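Local coordinates for protein spherulin-4 (Aspergillus clavatus, PDB 5C5G) that is a fungal glycoside hydrolase of the spherulin-4 family, binds N-acetyl-D-galactosamine and probably acts on galactosaminogalactan or its precursors, at residues V12-Y17 and F38-N43; G21-L26 and R60-L65. All blocks are in the same frame, centred on the assembly; numbering follows the deposited sequence.

Both contacts lie in one (beta/alpha) barrel, and their centres are 10 Å apart. Contact 1 joins the first two parallel strands, 9-13 and 38-42, close to the centre of the fold; contact 2 lies farther out, where the turn leading into helix 24-32, and the first residues of that helix, meet helix 56-66. Along the chain the segments alternate: 12-17, 21-26, 38-43, 60-65. Helix 24-32 is thus the crossover between the strands of contact 1. The two layers touch through Leu14, which packs on Trp23 and Leu26, and through a probable hydrogen bond from Trp23 NE1 to Val16 O. The barrel wall carrying the sugar-binding Tyr15 is thereby backed by its helical shell.

Contact 1. Residues V12-Y17 and F38-N43; sequences VPLYVY and FTVVIN. With EDO (1,2-ethanediol), chain C; EDO (1,2-ethanediol), chain B.
The backbone oxygen of Val12 receives the amide of Val41 in a nearly linear bond (N to O 2.8 Å, 164° at the hydrogen), and the CA-H of Val40 leans on the same oxygen. Val12 N in turn donates to Thr39 O at 2.8 Å, and Leu14 N reaches Val41 O in that carbonyl's plane. Pro13 has no amide hydrogen to give, but in a parallel ladder its nitrogen faces away from strand 38-42, so the pairing loses nothing. Past the ladder the chains diverge, and a water accepting from Asn43 N and donating to Leu14 O bridges the gap.

This is the parallel pairing of the first two strands of a TIM-type barrel, linked by a beta-alpha-beta crossover. Val12, Leu14 and Val40 face helix 24-32; the beta-branched valines suit extended backbone, and Leu14 CD2 rests 3.8 Å from Val40 CG1. Pro13 and Val41 are on the other face, toward the barrel interior.

At the C-terminal end of the strands Tyr15, seen to bind N-acetyl-D-galactosamine in this protein, folds back with CG beside its backbone N (chi1 -51°). Its ring is sandwiched: Asn43 ND2 stands 3.8 Å above the ring plane, over the centre, with the amide turned 83° to the ring, while Pro13 CB packs on the opposite face nearer the rim. Val41 CG1 meets the edge in plane, 3.9 Å from Tyr15 CE1. The amide of Asn43 is itself held through OD1 by Gly47 N, and its side chain also touches Tyr76, another sugar-binding residue. Tyr15 OH shares a 2.7 Å hydrogen bond with O2 of a 1,2-ethanediol, probably picked up during crystallisation; either oxygen could be the donor.

Contact 2. Residues G21-L26 and R60-L65; sequences GAWDPL and REIPKL
Trp23 provides most of the apolar contact, its six-membered ring reaching across to helix 56-66. Leu65 CD1 lies 3.5 Å from Trp23 CE3, and Glu61 CB approaches the same atom obliquely; Ile62 CG1 is 4.1 Å from Trp23 CH2. A broad indole suits this site: its six-membered ring fills the space between neighbouring helices, while NE1, its one polar atom, donates to Val16 O. Leu26, three residues on and inside the helix, adds CD2 against Leu65 CD1, the two leucines crossing at about a right angle.

Within helix 56-66, Arg60, Glu61 and Lys64 form a salt-bridge network. Glu61, bent at chi2 (-67°), turns its carboxylate away from the indole. Arg60 grips OE2 side-on, NE from above the carboxylate plane at 2.8 Å and NH2 at the anti lone pair; Lys64 NZ meets OE1 on the syn side, tilted out of plane, at 2.8 Å. Two waters carry the network across to 21-26, one from Gly21 N to Glu61 OE2, the other donating to Asp24 OD1 and weakly to Glu61 OE1.

No direct hydrogen bond joins the segments, so shape and apolar burial set their fit. The two cationic partners would be expected to favour an ionised Glu61 and to ease the nearness of Asp24.

Contact 1. Residues V12-Y17 and F38-N43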
ATOM      1  N   VAL A  12       1.997  -0.287   4.109  1.00  9.21           N
ATOM      2  CA  VAL A  12       1.724   0.762   5.089  1.00  9.75           C
ATOM      3  C   VAL A  12       0.908   1.871   4.442  1.00 10.18           C
ATOM      4  O   VAL A  12       1.458   2.682   3.684  1.00 10.18           O
ATOM      5  CB  VAL A  12       3.015   1.367   5.664  1.00 10.78           C
ATOM      6  CG1 VAL A  12       2.687   2.251   6.866  1.00 13.28           C
ATOM      7  CG2 VAL A  12       4.000   0.257   6.073  1.00 11.75           C
ATOM      8  N   PRO A  13      -0.402   1.915   4.709  1.00  9.16           N
ATOM      9  CA  PRO A  13      -1.190   3.065   4.261  1.00 10.61           C
ATOM     10  C   PRO A  13      -0.946   4.177   5.257  1.00  9.77           C
ATOM     11  O   PRO A  13      -1.600   4.261   6.293  1.00 11.13           O
ATOM     12  CB  PRO A  13      -2.621   2.550   4.277  1.00 12.17           C
ATOM     13  CG  PRO A  13      -2.606   1.382   5.194  1.00 18.87           C
ATOM     14  CD  PRO A  13      -1.221   0.898   5.390  1.00 10.25           C
ATOM     15  N   LEU A  14       0.037   5.013   4.970  1.00  9.43           N
ATOM     16  CA  LEU A  14       0.560   5.952   5.950  1.00 11.01           C
ATOM     17  C   LEU A  14      -0.194   7.262   5.856  1.00 10.84           C
ATOM     18  O   LEU A  14       0.325   8.275   5.380  1.00 12.23           O
ATOM     19  CB  LEU A  14       2.066   6.155   5.747  1.00 10.69           C
ATOM     20  CG  LEU A  14       2.777   6.997   6.802  1.00 12.12           C
ATOM     21  CD1 LEU A  14       2.711   6.309   8.151  1.00 13.38           C
ATOM     22  CD2 LEU A  14       4.211   7.247   6.414  1.00 13.57           C
ATOM     23  N   TYR A  15      -1.444   7.232   6.289  1.00 10.61           N
ATOM     24  CA  TYR A  15      -2.305   8.413   6.198  1.00 10.53           C
ATOM     25  C   TYR A  15      -2.296   9.126   7.550  1.00 13.86           C
ATOM     26  O   TYR A  15      -3.312   9.631   8.021  1.00 19.06           O
ATOM     27  CB  TYR A  15      -3.733   8.050   5.758  1.00 11.32           C
ATOM     28  CG  TYR A  15      -3.817   7.192   4.509  1.00 11.30           C
ATOM     29  CD1 TYR A  15      -2.742   7.071   3.629  1.00 11.37           C
ATOM     30  CD2 TYR A  15      -4.958   6.464   4.239  1.00 12.21           C
ATOM     31  CE1 TYR A  15      -2.827   6.282   2.512  1.00 11.40           C
ATOM     32  CE2 TYR A  15      -5.049   5.654   3.107  1.00 13.34           C
ATOM     33  CZ  TYR A  15      -3.959   5.563   2.259  1.00 12.24           C
ATOM     34  OH  TYR A  15      -4.031   4.749   1.150  1.00 14.48           O
ATOM     35  N   VAL A  16      -1.146   9.076   8.193  1.00 15.05           N
ATOM     36  CA  VAL A  16      -0.831   9.807   9.402  1.00 15.00           C
ATOM     37  C   VAL A  16      -0.257  11.142   8.988  1.00 12.26           C
ATOM     38  O   VAL A  16       0.667  11.186   8.199  1.00 13.70           O
ATOM     39  CB  VAL A  16       0.282   9.042  10.162  1.00 18.98           C
ATOM     40  CG1 VAL A  16       0.673   9.751  11.427  1.00 21.10           C
ATOM     41  CG2 VAL A  16      -0.147   7.601  10.467  1.00 24.20           C
ATOM     42  N   TYR A  17      -0.789  12.238   9.514  1.00 14.96           N
ATOM     43  CA  TYR A  17      -0.233  13.532   9.163  1.00 16.11           C
ATOM     44  C   TYR A  17       1.194  13.664   9.739  1.00 13.65           C
ATOM     45  O   TYR A  17       1.410  13.365  10.907  1.00 15.40           O
ATOM     46  CB  TYR A  17      -1.118  14.669   9.668  1.00 16.29           C
ATOM     47  CG  TYR A  17      -0.573  15.999   9.239  1.00 18.08           C
ATOM     48  CD1 TYR A  17      -0.776  16.455   7.951  1.00 18.24           C
ATOM     49  CD2 TYR A  17       0.197  16.770  10.099  1.00 18.40           C
ATOM     50  CE1 TYR A  17      -0.243  17.642   7.525  1.00 19.68           C
ATOM     51  CE2 TYR A  17       0.730  17.975   9.682  1.00 19.63           C
ATOM     52  CZ  TYR A  17       0.503  18.401   8.392  1.00 18.16           C
ATOM     53  OH  TYR A  17       1.033  19.587   7.956  1.00 20.34           O
ATOM     54  N   PHE A  38       9.246  -2.548   2.848  1.00  9.78           N
ATOM     55  CA  PHE A  38       8.077  -1.768   3.210  1.00  9.60           C
ATOM     56  C   PHE A  38       7.562  -1.034   1.985  1.00 10.96           C
ATOM     57  O   PHE A  38       8.315  -0.332   1.310  1.00 12.31           O
ATOM     58  CB  PHE A  38       8.423  -0.738   4.284  1.00 10.73           C
ATOM     59  CG  PHE A  38       8.813  -1.327   5.615  1.00 10.30           C
ATOM     60  CD1 PHE A  38      10.098  -1.782   5.843  1.00 10.73           C
ATOM     61  CD2 PHE A  38       7.906  -1.401   6.642  1.00 10.14           C
ATOM     62  CE1 PHE A  38      10.465  -2.311   7.067  1.00 11.47           C
ATOM     63  CE2 PHE A  38       8.268  -1.941   7.866  1.00 10.98           C
ATOM     64  CZ  PHE A  38       9.551  -2.382   8.076  1.00 12.11           C
ATOM     65  N   THR A  39       6.276  -1.183   1.715  1.00  8.91           N
ATOM     66  CA  THR A  39       5.595  -0.426   0.674  1.00  9.27           C
ATOM     67  C   THR A  39       4.775   0.620   1.398  1.00 10.05           C
ATOM     68  O   THR A  39       3.864   0.248   2.140  1.00 10.61           O
ATOM     69  CB  THR A  39       4.667  -1.314  -0.139  1.00  9.83           C
ATOM     70  OG1 THR A  39       5.445  -2.333  -0.772  1.00 12.06           O
ATOM     71  CG2 THR A  39       3.945  -0.502  -1.211  1.00 11.16           C
ATOM     72  N   VAL A  40       5.078   1.898   1.208  1.00  8.98           N
ATOM     73  CA  VAL A  40       4.509   2.942   2.044  1.00  9.32           C
ATOM     74  C   VAL A  40       3.747   3.916   1.163  1.00  8.90           C
ATOM     75  O   VAL A  40       4.329   4.577   0.310  1.00 10.31           O
ATOM     76  CB  VAL A  40       5.622   3.652   2.811  1.00 10.04           C
ATOM     77  CG1 VAL A  40       5.057   4.785   3.660  1.00 11.62           C
ATOM     78  CG2 VAL A  40       6.405   2.666   3.673  1.00 11.39           C
ATOM     79  N   VAL A  41       2.439   4.007   1.370  1.00  8.88           N
ATOM     80  CA  VAL A  41       1.625   4.930   0.592  1.00  9.46           C
ATOM     81  C   VAL A  41       1.525   6.242   1.338  1.00  8.69           C
ATOM     82  O   VAL A  41       1.095   6.273   2.497  1.00 11.41           O
ATOM     83  CB  VAL A  41       0.213   4.394   0.380  1.00  9.45           C
ATOM     84  CG1 VAL A  41      -0.582   5.340  -0.482  1.00 11.50           C
ATOM     85  CG2 VAL A  41       0.262   2.993  -0.240  1.00 12.10           C
ATOM     86  N   ILE A  42       1.894   7.319   0.686  1.00  9.63           N
ATOM     87  CA  ILE A  42       1.702   8.637   1.284  1.00 11.80           C
ATOM     88  C   ILE A  42       0.610   9.369   0.509  1.00 11.88           C
ATOM     89  O   ILE A  42       0.354   9.123  -0.684  1.00 13.05           O
ATOM     90  CB  ILE A  42       3.001   9.417   1.415  1.00 16.66           C
ATOM     91  CG1 ILE A  42       3.660   9.522   0.072  1.00 15.26           C
ATOM     92  CG2 ILE A  42       3.977   8.724   2.421  1.00 17.79           C
ATOM     93  CD1 ILE A  42       3.236  10.701  -0.757  1.00 24.36           C
ATOM     94  N   ASN A  43      -0.049  10.266   1.213  1.00 11.44           N
ATOM     95  CA  ASN A  43      -1.336  10.773   0.782  1.00  9.83           C
ATOM     96  C   ASN A  43      -1.583  12.141   1.401  1.00 10.14           C
ATOM     97  O   ASN A  43      -2.286  12.260   2.392  1.00 11.82           O
ATOM     98  CB  ASN A  43      -2.400   9.762   1.206  1.00 11.05           C
ATOM     99  CG  ASN A  43      -3.773  10.135   0.772  1.00 11.63           C
ATOM    100  OD1 ASN A  43      -3.963  11.047  -0.036  1.00 11.50           O
ATOM    101  ND2 ASN A  43      -4.762   9.431   1.300  1.00 13.74           N
TER
HETATM  102  C1  EDO C 402      -0.241   3.142   8.832  1.00 22.29           C
HETATM  103  O1  EDO C 402      -1.066   4.207   9.299  1.00 22.98           O
HETATM  104  C2  EDO C 402       0.660   2.734   9.985  1.00 25.17           C
HETATM  105  O2  EDO C 402      -0.114   2.092  10.998  1.00 18.00           O
HETATM  106  C1  EDO B 401      -5.326   0.741   2.161  1.00 20.20           C
HETATM  107  O1  EDO B 401      -5.824  -0.190   1.184  1.00 20.83           O
HETATM  108  C2  EDO B 401      -6.160   2.014   2.284  1.00 16.62           C
HETATM  109  O2  EDO B 401      -6.015   2.873   1.141  1.00 15.37           O
HETATM  110  O   HOH W   1       0.607  10.573   3.947  1.00 13.98           O

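Contact 2. Residues G21-L26 and R60-L65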
ATOM      1  N   GLY A  21       7.678  13.904  14.688  1.00 20.79           N
ATOM      2  CA  GLY A  21       7.586  12.697  15.488  1.00 21.58           C
ATOM      3  C   GLY A  21       6.501  11.717  15.076  1.00 20.46           C
ATOM      4  O   GLY A  21       6.549  10.549  15.475  1.00 21.02           O
ATOM      5  N   ALA A  22       5.543  12.145  14.250  1.00 17.72           N
ATOM      6  CA  ALA A  22       4.375  11.317  13.975  1.00 17.25           C
ATOM      7  C   ALA A  22       4.714  10.026  13.242  1.00 16.25           C
ATOM      8  O   ALA A  22       4.028   9.017  13.411  1.00 18.03           O
ATOM      9  CB  ALA A  22       3.327  12.096  13.195  1.00 19.83           C
ATOM     10  N   TRP A  23       5.728  10.063  12.382  1.00 15.09           N
ATOM     11  CA  TRP A  23       6.116   8.895  11.610  1.00 13.89           C
ATOM     12  C   TRP A  23       7.202   8.063  12.297  1.00 15.22           C
ATOM     13  O   TRP A  23       7.637   7.052  11.738  1.00 15.10           O
ATOM     14  CB  TRP A  23       6.545   9.321  10.206  1.00 13.44           C
ATOM     15  CG  TRP A  23       5.411   9.769   9.337  1.00 13.37           C
ATOM     16  CD1 TRP A  23       4.094   9.833   9.666  1.00 14.02           C
ATOM     17  CD2 TRP A  23       5.507  10.203   7.981  1.00 12.37           C
ATOM     18  NE1 TRP A  23       3.355  10.277   8.588  1.00 13.87           N
ATOM     19  CE2 TRP A  23       4.202  10.513   7.542  1.00 12.01           C
ATOM     20  CE3 TRP A  23       6.574  10.358   7.090  1.00 14.17           C
ATOM     21  CZ2 TRP A  23       3.935  10.967   6.252  1.00 13.50           C
ATOM     22  CZ3 TRP A  23       6.306  10.807   5.805  1.00 14.39           C
ATOM     23  CH2 TRP A  23       4.998  11.109   5.403  1.00 13.73           C
ATOM     24  N   ASP A  24       7.591   8.450  13.509  1.00 15.53           N
ATOM     25  CA  ASP A  24       8.652   7.752  14.218  1.00 15.67           C
ATOM     26  C   ASP A  24       8.391   6.257  14.380  1.00 15.56           C
ATOM     27  O   ASP A  24       9.312   5.469  14.233  1.00 15.34           O
ATOM     28  CB  ASP A  24       8.898   8.369  15.598  1.00 19.72           C
ATOM     29  CG  ASP A  24       9.692   9.679  15.545  1.00 22.68           C
ATOM     30  OD1 ASP A  24       9.972  10.204  14.449  1.00 22.63           O
ATOM     31  OD2 ASP A  24      10.040  10.188  16.629  1.00 26.42           O
ATOM     32  N   PRO A  25       7.145   5.847  14.676  1.00 14.45           N
ATOM     33  CA  PRO A  25       6.961   4.399  14.855  1.00 15.45           C
ATOM     34  C   PRO A  25       7.217   3.605  13.582  1.00 13.95           C
ATOM     35  O   PRO A  25       7.581   2.428  13.659  1.00 13.59           O
ATOM     36  CB  PRO A  25       5.494   4.283  15.278  1.00 16.45           C
ATOM     37  CG  PRO A  25       5.182   5.589  15.917  1.00 16.78           C
ATOM     38  CD  PRO A  25       5.950   6.595  15.084  1.00 15.61           C
ATOM     39  N   LEU A  26       7.046   4.233  12.426  1.00 12.39           N
ATOM     40  CA  LEU A  26       7.369   3.588  11.170  1.00 11.99           C
ATOM     41  C   LEU A  26       8.876   3.610  10.951  1.00 12.42           C
ATOM     42  O   LEU A  26       9.486   2.584  10.610  1.00 13.00           O
ATOM     43  CB  LEU A  26       6.638   4.253   9.997  1.00 11.75           C
ATOM     44  CG  LEU A  26       7.063   3.764   8.612  1.00 11.58           C
ATOM     45  CD1 LEU A  26       6.827   2.283   8.433  1.00 11.90           C
ATOM     46  CD2 LEU A  26       6.323   4.536   7.544  1.00 13.22           C
ATOM     47  N   ARG A  60       9.612  17.805   4.691  1.00 16.22           N
ATOM     48  CA  ARG A  60      10.639  17.403   5.654  1.00 16.96           C
ATOM     49  C   ARG A  60      10.676  15.878   5.840  1.00 18.09           C
ATOM     50  O   ARG A  60      11.749  15.267   5.849  1.00 18.54           O
ATOM     51  CB  ARG A  60      10.398  18.066   7.015  1.00 19.80           C
ATOM     52  CG  ARG A  60      11.471  17.749   8.068  1.00 22.38           C
ATOM     53  CD  ARG A  60      11.107  18.314   9.442  1.00 21.55           C
ATOM     54  NE  ARG A  60       9.907  17.666   9.963  1.00 21.66           N
ATOM     55  CZ  ARG A  60       8.701  18.220  10.051  1.00 22.22           C
ATOM     56  NH1 ARG A  60       8.494  19.482   9.691  1.00 23.07           N
ATOM     57  NH2 ARG A  60       7.684  17.497  10.504  1.00 22.17           N
ATOM     58  N   GLU A  61       9.509  15.269   6.009  1.00 15.56           N
ATOM     59  CA  GLU A  61       9.449  13.873   6.451  1.00 14.97           C
ATOM     60  C   GLU A  61       9.582  12.847   5.325  1.00 13.33           C
ATOM     61  O   GLU A  61      10.134  11.771   5.527  1.00 14.97           O
ATOM     62  CB  GLU A  61       8.156  13.625   7.239  1.00 16.28           C
ATOM     63  CG  GLU A  61       8.017  14.487   8.494  1.00 17.04           C
ATOM     64  CD  GLU A  61       9.024  14.167   9.585  1.00 20.09           C
ATOM     65  OE1 GLU A  61       9.645  13.082   9.551  1.00 20.28           O
ATOM     66  OE2 GLU A  61       9.188  15.015  10.485  1.00 21.00           O
ATOM     67  N   ILE A  62       9.072  13.156   4.144  1.00 12.52           N
ATOM     68  CA  ILE A  62       9.158  12.209   3.046  1.00 12.04           C
ATOM     69  C   ILE A  62      10.600  11.818   2.712  1.00 13.32           C
ATOM     70  O   ILE A  62      10.888  10.634   2.587  1.00 13.03           O
ATOM     71  CB  ILE A  62       8.402  12.712   1.805  1.00 12.65           C
ATOM     72  CG1 ILE A  62       6.900  12.578   2.055  1.00 14.51           C
ATOM     73  CG2 ILE A  62       8.815  11.948   0.543  1.00 14.37           C
ATOM     74  CD1 ILE A  62       6.053  13.367   1.083  1.00 19.03           C
ATOM     75  N   PRO A  63      11.518  12.785   2.571  1.00 13.69           N
ATOM     76  CA  PRO A  63      12.899  12.400   2.254  1.00 14.25           C
ATOM     77  C   PRO A  63      13.552  11.503   3.300  1.00 15.46           C
ATOM     78  O   PRO A  63      14.424  10.701   2.956  1.00 16.39           O
ATOM     79  CB  PRO A  63      13.620  13.755   2.159  1.00 17.09           C
ATOM     80  CG  PRO A  63      12.562  14.692   1.755  1.00 18.90           C
ATOM     81  CD  PRO A  63      11.345  14.248   2.510  1.00 14.17           C
ATOM     82  N   LYS A  64      13.149  11.635   4.558  1.00 14.49           N
ATOM     83  CA  LYS A  64      13.686  10.767   5.602  1.00 15.75           C
ATOM     84  C   LYS A  64      13.321   9.309   5.348  1.00 14.71           C
ATOM     85  O   LYS A  64      14.149   8.418   5.516  1.00 16.81           O
ATOM     86  CB  LYS A  64      13.199  11.205   6.981  1.00 17.43           C
ATOM     87  CG  LYS A  64      13.748  12.559   7.394  1.00 20.02           C
ATOM     88  CD  LYS A  64      12.971  13.185   8.546  1.00 23.49           C
ATOM     89  CE  LYS A  64      12.938  12.296   9.770  1.00 25.36           C
ATOM     90  NZ  LYS A  64      12.108  12.901  10.849  1.00 25.38           N
ATOM     91  N   LEU A  65      12.082   9.064   4.942  1.00 13.27           N
ATOM     92  CA  LEU A  65      11.675   7.693   4.635  1.00 13.00           C
ATOM     93  C   LEU A  65      12.299   7.221   3.342  1.00 13.38           C
ATOM     94  O   LEU A  65      12.719   6.066   3.235  1.00 14.05           O
ATOM     95  CB  LEU A  65      10.151   7.556   4.532  1.00 14.09           C
ATOM     96  CG  LEU A  65       9.323   7.830   5.783  1.00 14.38           C
ATOM     97  CD1 LEU A  65       7.872   7.523   5.500  1.00 13.25           C
ATOM     98  CD2 LEU A  65       9.806   7.033   6.985  1.00 18.70           C
TER
HETATM   99  O   HOH W   2       9.773  13.789  12.839  1.00 23.87           O
HETATM  100  O   HOH W   3       8.989  11.194  12.280  1.00 22.98           O